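Local coordinates for takeout-like protein 1 (Epiphyas postvittana, PDB 3E8T) that binds ubiquinone-8 in a long internal pocket and probably serves as a carrier of hydrophobic ligands in insects, at residues M174-F177 with L178-W182. Residues are numbered along the deposited sequence; the frame is centred on the assembly and turned at random.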
ATOM      1  N   MET A 174     -11.138 -17.697  17.433  1.00 11.11           N
ATOM      2  CA  MET A 174     -10.015 -17.102  16.716  1.00 11.00           C
ATOM      3  C   MET A 174     -10.334 -15.729  16.173  1.00 11.27           C
ATOM      4  O   MET A 174      -9.559 -14.797  16.299  1.00 11.13           O
ATOM      5  CB  MET A 174      -9.576 -17.995  15.602  1.00 11.50           C
ATOM      6  CG  MET A 174      -8.509 -17.428  14.700  1.00 12.75           C
ATOM      7  SD  MET A 174      -6.941 -17.045  15.574  1.00 12.67           S
ATOM      8  CE  MET A 174      -6.372 -18.725  15.880  1.00 14.31           C
ATOM      9  N   LEU A 175     -11.525 -15.574  15.611  1.00 11.49           N
ATOM     10  CA  LEU A 175     -11.851 -14.268  15.059  1.00 12.17           C
ATOM     11  C   LEU A 175     -11.953 -13.240  16.149  1.00 12.14           C
ATOM     12  O   LEU A 175     -11.517 -12.100  15.970  1.00 12.83           O
ATOM     13  CB  LEU A 175     -13.097 -14.373  14.196  1.00 13.42           C
ATOM     14  CG  LEU A 175     -12.931 -15.216  12.910  1.00 15.45           C
ATOM     15  CD1 LEU A 175     -14.284 -15.394  12.221  1.00 19.44           C
ATOM     16  CD2 LEU A 175     -11.887 -14.631  11.978  1.00 17.71           C
ATOM     17  N   THR A 176     -12.513 -13.620  17.288  1.00 13.35           N
ATOM     18  CA  THR A 176     -12.557 -12.748  18.445  1.00 13.62           C
ATOM     19  C   THR A 176     -11.123 -12.370  18.892  1.00 12.45           C
ATOM     20  O   THR A 176     -10.834 -11.219  19.199  1.00 13.60           O
ATOM     21  CB  THR A 176     -13.309 -13.413  19.580  1.00 17.31           C
ATOM     22  OG1 THR A 176     -14.671 -13.692  19.168  1.00 20.33           O
ATOM     23  CG2 THR A 176     -13.259 -12.572  20.845  1.00 18.95           C
ATOM     24  N   PHE A 177     -10.270 -13.355  18.982  1.00 11.49           N
ATOM     25  CA  PHE A 177      -8.866 -13.170  19.355  1.00 10.64           C
ATOM     26  C   PHE A 177      -8.170 -12.199  18.411  1.00 10.89           C
ATOM     27  O   PHE A 177      -7.438 -11.325  18.877  1.00 11.31           O
ATOM     28  CB  PHE A 177      -8.204 -14.548  19.365  1.00 11.09           C
ATOM     29  CG  PHE A 177      -6.738 -14.558  19.681  1.00 11.02           C
ATOM     30  CD1 PHE A 177      -6.320 -14.563  20.981  1.00 13.93           C
ATOM     31  CD2 PHE A 177      -5.788 -14.652  18.706  1.00 11.91           C
ATOM     32  CE1 PHE A 177      -5.006 -14.651  21.263  1.00 15.32           C
ATOM     33  CE2 PHE A 177      -4.495 -14.740  18.997  1.00 12.29           C
ATOM     34  CZ  PHE A 177      -4.092 -14.730  20.269  1.00 12.95           C
ATOM     35  N   LEU A 178      -8.338 -12.374  17.117  1.00 10.04           N
ATOM     36  CA  LEU A 178      -7.697 -11.490  16.195  1.00 10.53           C
ATOM     37  C   LEU A 178      -8.150 -10.048  16.342  1.00 10.68           C
ATOM     38  O   LEU A 178      -7.337  -9.104  16.352  1.00 11.53           O
ATOM     39  CB  LEU A 178      -7.873 -11.977  14.769  1.00 10.57           C
ATOM     40  CG  LEU A 178      -7.198 -13.292  14.466  1.00 11.24           C
ATOM     41  CD1 LEU A 178      -7.628 -13.811  13.057  1.00 12.56           C
ATOM     42  CD2 LEU A 178      -5.681 -13.179  14.581  1.00 15.41           C
ATOM     43  N   ASN A 179      -9.468  -9.865  16.470  1.00 10.73           N
ATOM     44  CA  ASN A 179      -9.965  -8.531  16.592  1.00 11.12           C
ATOM     45  C   ASN A 179      -9.548  -7.902  17.905  1.00 12.69           C
ATOM     46  O   ASN A 179      -9.301  -6.695  17.961  1.00 15.37           O
ATOM     47  CB  ASN A 179     -11.459  -8.522  16.452  1.00 12.41           C
ATOM     48  CG  ASN A 179     -11.910  -8.631  15.063  1.00 13.40           C
ATOM     49  OD1 ASN A 179     -11.161  -8.726  14.120  1.00 14.40           O
ATOM     50  ND2 ASN A 179     -13.193  -8.415  14.917  1.00 20.90           N
ATOM     51  N   GLN A 180      -9.455  -8.686  18.973  1.00 12.00           N
ATOM     52  CA  GLN A 180      -8.998  -8.120  20.251  1.00 14.05           C
ATOM     53  C   GLN A 180      -7.541  -7.699  20.222  1.00 13.26           C
ATOM     54  O   GLN A 180      -7.151  -6.719  20.877  1.00 16.39           O
ATOM     55  CB  GLN A 180      -9.175  -9.174  21.295  1.00 17.59           C
ATOM     56  CG  GLN A 180     -10.635  -9.252  21.605  1.00 23.42           C
ATOM     57  CD  GLN A 180     -10.954 -10.176  22.713  1.00 27.64           C
ATOM     58  OE1 GLN A 180     -10.176 -11.101  23.038  1.00 32.22           O
ATOM     59  NE2 GLN A 180     -12.122  -9.953  23.327  1.00 32.01           N
ATOM     60  N   ASN A 181      -6.743  -8.414  19.471  1.00 10.82           N
ATOM     61  CA  ASN A 181      -5.314  -8.209  19.426  1.00 10.62           C
ATOM     62  C   ASN A 181      -4.911  -7.619  18.084  1.00  9.92           C
ATOM     63  O   ASN A 181      -3.830  -7.825  17.612  1.00 10.31           O
ATOM     64  CB  ASN A 181      -4.584  -9.528  19.689  1.00 10.63           C
ATOM     65  CG  ASN A 181      -4.868 -10.049  21.061  1.00 11.32           C
ATOM     66  OD1 ASN A 181      -4.351  -9.540  22.053  1.00 11.03           O
ATOM     67  ND2 ASN A 181      -5.742 -11.061  21.148  1.00 14.58           N
ATOM     68  N   TRP A 182      -5.808  -6.804  17.534  1.00 10.76           N
ATOM     69  CA  TRP A 182      -5.598  -6.299  16.190  1.00 11.09           C
ATOM     70  C   TRP A 182      -4.317  -5.518  16.046  1.00 10.93           C
ATOM     71  O   TRP A 182      -3.654  -5.601  15.010  1.00  9.94           O
ATOM     72  CB  TRP A 182      -6.823  -5.465  15.712  1.00 11.28           C
ATOM     73  CG  TRP A 182      -7.033  -4.189  16.427  1.00 11.16           C
ATOM     74  CD1 TRP A 182      -7.843  -3.988  17.531  1.00 12.15           C
ATOM     75  CD2 TRP A 182      -6.390  -2.936  16.170  1.00 11.09           C
ATOM     76  NE1 TRP A 182      -7.729  -2.686  17.937  1.00 13.63           N
ATOM     77  CE2 TRP A 182      -6.837  -2.035  17.144  1.00 11.59           C
ATOM     78  CE3 TRP A 182      -5.467  -2.506  15.213  1.00 11.59           C
ATOM     79  CZ2 TRP A 182      -6.433  -0.718  17.173  1.00 13.43           C
ATOM     80  CZ3 TRP A 182      -5.054  -1.222  15.264  1.00 12.21           C
ATOM     81  CH2 TRP A 182      -5.508  -0.344  16.252  1.00 13.23           C
TER
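Phe-177 has its CG anti to the backbone N (chi1 178°), while Asn-181 has its CG beside its own backbone N (chi1 -63°). Together these torsions bring the Asn-181 amide over one face of the Phe-177 ring. Asn-181 ND2 sits 3.5 Å above the Phe-177 ring plane, displaced toward the rim, and 3.6 Å from Phe-177 CD1. The ring and amide planes are turned 54° apart, so this is not a flat stack. Asn-181 ND2 donates to Phe-177 O at 2.8 Å. Asn-181 N also donates to Phe-177 O, at 3.1 Å. The two donors arrive from opposite faces of the carbonyl plane, so a single oxygen is gripped twice by one residue. This lies at the C-terminal end of helix 168-180, where Asn-181 is the first residue to leave helical geometry, just before helix 182-211 begins. With an alanine in place of Phe-177, the Asn-181 amide would probably lose the ring face it lies over, and a gap would probably open beside Leu-106 and Ile-105. One turn back, the Met-174 side chain curls round to set its SD 3.9 Å from Leu-178 CG. Leu-178 N donates to Met-174 O at 2.8 Å. These two side chains are buried and face the curved antiparallel sheet of the JHBP/takeout fold, which wraps round the long helix 182-211. Both touch Ile-103; Leu-178 also packs on Phe-158 and contacts the bound ubiquinone-8. On the exposed side, Thr-176 and Gln-180 run side by side, with CG2 of Thr-176 3.8 Å from NE2 of Gln-180. Thr-176 OG1 bonds back to Asp-172 O. Asn-179 OD1 accepts from Phe-158 N, tying the helix to strand 155-160.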